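Uracil-dna glycosylase (Deinococcus radiodurans, PDB 4UQM) is a DNA repair enzyme of the uracil-DNA glycosylase superfamily, a single-chain alpha/beta protein built round a four-stranded parallel sheet. Local coordinates at residues E29-E34 with E161-A166; T70-V75 with K169-K174. The protein carries 1 engineered substitution. All blocks are in the same frame, centred on the assembly; numbering follows the deposited sequence.

From the N terminus, helix 25-35 comes first and donates residues 29-34 to contact 1, whose other half, 161-166, lies on helix 160-172 with 126 residues between them; this closes the longer of the two loops. Contact 2 opens inside that loop, at residues 70-75 between helix 65-69 and strand 77-81, and closes beyond it at 169-174, so the two contacts cross rather than nest. Both rest on helix 160-172, contact 1 on its early turns and contact 2 on its C-terminal part, at 169-174. They meet at Ala30, whose CB packs 4.0 Å from Leu72 CD2 and 4.1 Å from Ala170 CB, joining helix 25-35 to the connection into a central strand and to helix 160-172.

Contact 1 of 2, residues E29-E34 with E161-A166; sequences EALLPE and EHFTDA
Phe163 and Ala166, one turn apart on helix 160-172, receive Leu31 and Glu34 from the end of helix 25-35. The two helices run nearly antiparallel, at 156°, with the axes of the two segments 10.1 Å apart at closest approach. His162 comes first along the second segment and belongs to the margin: its imidazole leads away from the contact and meets the ring of Tyr39 edge-to-face. At Phe163 the side chain swings toward the other helix because CG stands anti to the backbone N (chi1 179°). Its ring is met at two places. Glu34 CB lies at the edge, near the ring plane, 3.9 Å from Phe163 CD1, while Leu31 CD1 reaches Phe163 CZ at 4.0 Å, the leucine side chain standing nearly square to that of the phenylalanine. Ala166 then brings the helix back to the contact. Its methyl sits over the flat face of the Glu34 carboxylate, with Glu34 CD 3.3 Å from Ala166 CB. Glu34 OE2 is almost as near, 3.4 Å from Ala166 CB. The glutamate chain folds back at chi2 (-45°), which lays its carboxylate over this methyl. Beside it, Leu31 CD2 packs 4.2 Å from Ala166 CB, and Leu31 also touches Val167 farther along. This is plain helix-helix packing between helix 25-35 and helix 160-172. Leu31 and Phe163 supply its apolar part, whereas at Ala166 the face of an acid group rests on a methyl, and the two segments exchange no polar bond. Glu34 OE1 instead finds its hydrogen-bonding partner outside both segments, in Tyr39 OH. That bond probably helps hold the partly exposed carboxylate in place over the methyl.

Contact 2 of 2, residues T70-V75 with K169-K174; sequences TPLGEV and KAVNAK
Leu72 and Val75 pack against Ala170 and Val171 on the inner side of this contact, while Lys174 spans its outer side. In the tight part, Leu72 leaves its backbone with CG anti to N (chi1 176°), and this carries the branched end across to the helix. There Leu72 CD1 rests 3.9 Å from Val171 CG2, the leucine and valine lying alongside and pointing opposite ways, and Leu72 CD2 is 4.3 Å from Ala170 CB. Val75 approaches the other branch of the same valine, its CG1 4.0 Å from Val171 CG1, with the two side chains roughly perpendicular. Trp27 of helix 25-35 touches both Leu72 and Val171, extending the apolar patch to a third element. In the alpha/beta fold of the uracil-DNA glycosylase superfamily, residues 70-75 form the connection between helix 65-69 and strand 77-81 of the parallel sheet, with a short 3-10 turn at 72-74; the contact sets this connection against the C-terminal part of helix 160-172. Toward solvent the packing gives way to polar bonding. The chain of Lys174 bends at chi3 and again at chi4, passing Leu72 CD1 with its CD and bringing the ammonium group to two backbone carbonyls. Lys174 NZ donates to Leu72 O at 2.8 Å, in the carbonyl plane with a C=O...N angle of 148°. The second bond, from Lys174 NZ to Val75 O at 3.1 Å, also lies in the plane and uses a lone pair (130°). Leu72 O accepts from Val75 N as well, within the turn, and Val75 O has a further donor in Arg233 NH1, leaving each oxygen shared between two N-H groups. At the exposed rim, Gly73 O comes within 3.4 Å of Lys174 NZ, but at an angle too poor for a hydrogen bond.

Contact 1 of 2, residues E29-E34 with E161-A166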
loop_
_atom_site.group_PDB
_atom_site.type_symbol
_atom_site.label_atom_id
_atom_site.label_comp_id
_atom_site.label_asym_id
_atom_site.label_seq_id
_atom_site.Cartn_x
_atom_site.Cartn_y
_atom_site.Cartn_z
ATOM N N GLU A 29 8.384 7.172 15.676
ATOM C CA GLU A 29 9.755 7.681 15.738
ATOM C C GLU A 29 10.342 8.001 14.381
ATOM O O GLU A 29 10.957 9.053 14.189
ATOM C CB GLU A 29 10.664 6.724 16.521
ATOM C CG GLU A 29 10.282 6.639 17.974
ATOM C CD GLU A 29 11.139 5.693 18.791
ATOM O OE1 GLU A 29 12.230 5.303 18.326
ATOM O OE2 GLU A 29 10.702 5.367 19.930
ATOM N N ALA A 30 10.123 7.120 13.420
ATOM C CA ALA A 30 10.659 7.330 12.051
ATOM C C ALA A 30 10.005 8.501 11.361
ATOM O O ALA A 30 10.661 9.251 10.649
ATOM C CB ALA A 30 10.519 6.073 11.228
ATOM N N LEU A 31 8.705 8.695 11.593
ATOM C CA LEU A 31 7.949 9.672 10.820
ATOM C C LEU A 31 7.681 10.980 11.557
ATOM O O LEU A 31 7.139 11.899 10.953
ATOM C CB LEU A 31 6.632 9.039 10.350
ATOM C CG LEU A 31 6.790 7.784 9.494
ATOM C CD1 LEU A 31 5.457 7.104 9.292
ATOM C CD2 LEU A 31 7.500 8.118 8.178
ATOM N N LEU A 32 8.089 11.089 12.827
ATOM C CA LEU A 32 7.911 12.331 13.548
ATOM C C LEU A 32 8.301 13.571 12.765
ATOM O O LEU A 32 7.547 14.540 12.815
ATOM C CB LEU A 32 8.601 12.315 14.920
ATOM C CG LEU A 32 8.381 13.561 15.796
ATOM C CD1 LEU A 32 6.888 13.801 16.093
ATOM C CD2 LEU A 32 9.150 13.440 17.097
ATOM N N PRO A 33 9.458 13.567 12.046
ATOM C CA PRO A 33 9.800 14.784 11.310
ATOM C C PRO A 33 8.766 15.166 10.237
ATOM O O PRO A 33 8.617 16.341 9.906
ATOM C CB PRO A 33 11.148 14.435 10.649
ATOM C CG PRO A 33 11.722 13.394 11.544
ATOM C CD PRO A 33 10.542 12.568 11.936
ATOM N N GLU A 34 8.090 14.172 9.668
ATOM C CA GLU A 34 7.051 14.436 8.677
ATOM C C GLU A 34 5.841 15.103 9.339
ATOM O O GLU A 34 5.335 16.130 8.854
ATOM C CB GLU A 34 6.601 13.144 8.001
ATOM C CG GLU A 34 7.761 12.277 7.485
ATOM C CD GLU A 34 8.818 13.048 6.753
ATOM O OE1 GLU A 34 8.474 13.874 5.876
ATOM O OE2 GLU A 34 10.026 12.788 6.986
ATOM N N GLU A 161 3.044 12.684 -1.610
ATOM C CA GLU A 161 4.243 12.029 -2.146
ATOM C C GLU A 161 5.466 12.253 -1.304
ATOM O O GLU A 161 6.280 11.334 -1.182
ATOM C CB GLU A 161 4.515 12.484 -3.585
ATOM C CG GLU A 161 3.473 12.030 -4.602
ATOM C CD GLU A 161 2.227 12.898 -4.728
ATOM O OE1 GLU A 161 2.026 13.855 -3.918
ATOM O OE2 GLU A 161 1.444 12.636 -5.695
ATOM N N HIS A 162 5.575 13.407 -0.643
ATOM C CA HIS A 162 6.700 13.612 0.271
ATOM C C HIS A 162 6.570 12.671 1.470
ATOM O O HIS A 162 7.544 12.134 1.959
ATOM C CB HIS A 162 6.701 15.050 0.767
ATOM C CG HIS A 162 6.985 16.054 -0.285
ATOM N ND1 HIS A 162 8.121 16.004 -1.059
ATOM C CD2 HIS A 162 6.321 17.173 -0.651
ATOM C CE1 HIS A 162 8.130 17.045 -1.883
ATOM N NE2 HIS A 162 7.029 17.752 -1.674
ATOM N N PHE A 163 5.358 12.523 1.973
ATOM C CA PHE A 163 5.130 11.642 3.125
ATOM C C PHE A 163 5.384 10.175 2.754
ATOM O O PHE A 163 6.070 9.453 3.501
ATOM C CB PHE A 163 3.714 11.803 3.629
ATOM C CG PHE A 163 3.403 10.901 4.801
ATOM C CD1 PHE A 163 3.879 11.220 6.064
ATOM C CD2 PHE A 163 2.732 9.692 4.608
ATOM C CE1 PHE A 163 3.662 10.347 7.127
ATOM C CE2 PHE A 163 2.494 8.834 5.663
ATOM C CZ PHE A 163 2.929 9.170 6.938
ATOM N N THR A 164 4.870 9.725 1.618
ATOM C CA THR A 164 5.126 8.339 1.255
ATOM C C THR A 164 6.578 8.122 0.806
ATOM O O THR A 164 7.102 7.024 0.985
ATOM C CB THR A 164 4.106 7.771 0.256
ATOM O OG1 THR A 164 4.124 8.553 -0.918
ATOM C CG2 THR A 164 2.742 7.746 0.874
ATOM N N ASP A 165 7.273 9.148 0.315
ATOM C CA ASP A 165 8.767 9.053 0.193
ATOM C C ASP A 165 9.402 8.731 1.547
ATOM O O ASP A 165 10.297 7.903 1.643
ATOM C CB ASP A 165 9.398 10.376 -0.303
ATOM C CG ASP A 165 9.215 10.643 -1.816
ATOM O OD1 ASP A 165 8.779 9.736 -2.553
ATOM O OD2 ASP A 165 9.575 11.789 -2.196
ATOM N N ALA A 166 8.963 9.430 2.604
ATOM C CA ALA A 166 9.525 9.213 3.932
ATOM C C ALA A 166 9.248 7.802 4.441
ATOM O O ALA A 166 10.128 7.182 5.077
ATOM C CB ALA A 166 9.023 10.274 4.917
#

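Contact 2 of 2, residues T70-V75 with K169-K174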
loop_
_atom_site.group_PDB
_atom_site.type_symbol
_atom_site.label_atom_id
_atom_site.label_comp_id
_atom_site.label_asym_id
_atom_site.label_seq_id
_atom_site.Cartn_x
_atom_site.Cartn_y
_atom_site.Cartn_z
ATOM N N THR A 70 0.834 -2.941 10.112
ATOM C CA THR A 70 2.161 -3.497 9.856
ATOM C C THR A 70 3.230 -2.536 10.401
ATOM O O THR A 70 3.633 -1.640 9.690
ATOM C CB THR A 70 2.362 -3.701 8.357
ATOM O OG1 THR A 70 1.231 -4.425 7.817
ATOM C CG2 THR A 70 3.641 -4.479 8.122
ATOM N N PRO A 71 3.737 -2.762 11.623
ATOM C CA PRO A 71 4.834 -1.954 12.211
ATOM C C PRO A 71 6.080 -1.954 11.311
ATOM O O PRO A 71 6.331 -2.932 10.595
ATOM C CB PRO A 71 5.135 -2.665 13.523
ATOM C CG PRO A 71 3.813 -3.306 13.892
ATOM C CD PRO A 71 3.187 -3.737 12.577
ATOM N N LEU A 72 6.859 -0.875 11.346
ATOM C CA LEU A 72 8.059 -0.776 10.540
ATOM C C LEU A 72 8.965 -1.985 10.713
ATOM O O LEU A 72 9.487 -2.539 9.737
ATOM C CB LEU A 72 8.816 0.503 10.955
ATOM C CG LEU A 72 10.173 0.786 10.315
ATOM C CD1 LEU A 72 10.125 0.709 8.797
ATOM C CD2 LEU A 72 10.700 2.128 10.808
ATOM N N GLY A 73 9.173 -2.401 11.947
ATOM C CA GLY A 73 9.992 -3.563 12.222
ATOM C C GLY A 73 9.502 -4.882 11.641
ATOM O O GLY A 73 10.289 -5.845 11.571
ATOM N N GLU A 74 8.216 -4.974 11.287
ATOM C CA GLU A 74 7.662 -6.192 10.726
ATOM C C GLU A 74 7.605 -6.180 9.213
ATOM O O GLU A 74 7.315 -7.214 8.634
ATOM C CB GLU A 74 6.238 -6.397 11.258
ATOM C CG GLU A 74 6.240 -6.594 12.767
ATOM C CD GLU A 74 4.912 -6.962 13.394
ATOM O OE1 GLU A 74 3.999 -7.416 12.714
ATOM O OE2 GLU A 74 4.798 -6.831 14.639
ATOM N N VAL A 75 7.925 -5.077 8.563
ATOM C CA VAL A 75 7.780 -5.014 7.104
ATOM C C VAL A 75 8.784 -5.948 6.419
ATOM O O VAL A 75 9.972 -5.818 6.615
ATOM C CB VAL A 75 7.974 -3.572 6.568
ATOM C CG1 VAL A 75 7.858 -3.520 5.062
ATOM C CG2 VAL A 75 6.969 -2.622 7.187
ATOM N N LYS A 169 11.643 5.601 2.494
ATOM C CA LYS A 169 12.972 5.792 3.041
ATOM C C LYS A 169 13.169 5.073 4.379
ATOM O O LYS A 169 14.239 4.511 4.606
ATOM C CB LYS A 169 13.321 7.288 3.178
ATOM C CG LYS A 169 13.582 7.924 1.789
ATOM C CD LYS A 169 13.883 9.403 1.924
ATOM C CE LYS A 169 13.556 10.232 0.665
ATOM N NZ LYS A 169 13.617 11.710 0.867
ATOM N N ALA A 170 12.149 5.082 5.253
ATOM C CA ALA A 170 12.290 4.409 6.553
ATOM C C ALA A 170 12.433 2.889 6.387
ATOM O O ALA A 170 13.233 2.228 7.078
ATOM C CB ALA A 170 11.098 4.701 7.415
ATOM N N VAL A 171 11.644 2.325 5.472
ATOM C CA VAL A 171 11.749 0.896 5.159
ATOM C C VAL A 171 13.087 0.605 4.486
ATOM O O VAL A 171 13.733 -0.380 4.828
ATOM C CB VAL A 171 10.567 0.459 4.283
ATOM C CG1 VAL A 171 10.679 -0.987 3.908
ATOM C CG2 VAL A 171 9.241 0.682 5.045
ATOM N N ASN A 172 13.521 1.457 3.546
ATOM C CA ASN A 172 14.809 1.234 2.875
ATOM C C ASN A 172 16.007 1.235 3.829
ATOM O O ASN A 172 17.013 0.555 3.618
ATOM C CB ASN A 172 15.011 2.339 1.855
ATOM C CG ASN A 172 16.281 2.182 1.083
ATOM O OD1 ASN A 172 16.433 1.235 0.306
ATOM N ND2 ASN A 172 17.203 3.095 1.268
ATOM N N ALA A 173 15.900 2.017 4.886
ATOM C CA ALA A 173 16.930 2.057 5.929
ATOM C C ALA A 173 17.057 0.746 6.723
ATOM O O ALA A 173 18.047 0.578 7.464
ATOM C CB ALA A 173 16.666 3.220 6.880
ATOM N N LYS A 174 16.073 -0.154 6.639
ATOM C CA LYS A 174 16.220 -1.460 7.304
ATOM C C LYS A 174 17.340 -2.259 6.646
ATOM O O LYS A 174 17.517 -2.217 5.422
ATOM C CB LYS A 174 14.916 -2.252 7.265
ATOM C CG LYS A 174 13.743 -1.671 8.072
ATOM C CD LYS A 174 12.422 -2.241 7.579
ATOM C CE LYS A 174 12.266 -3.718 7.678
ATOM N NZ LYS A 174 11.472 -4.207 8.780
#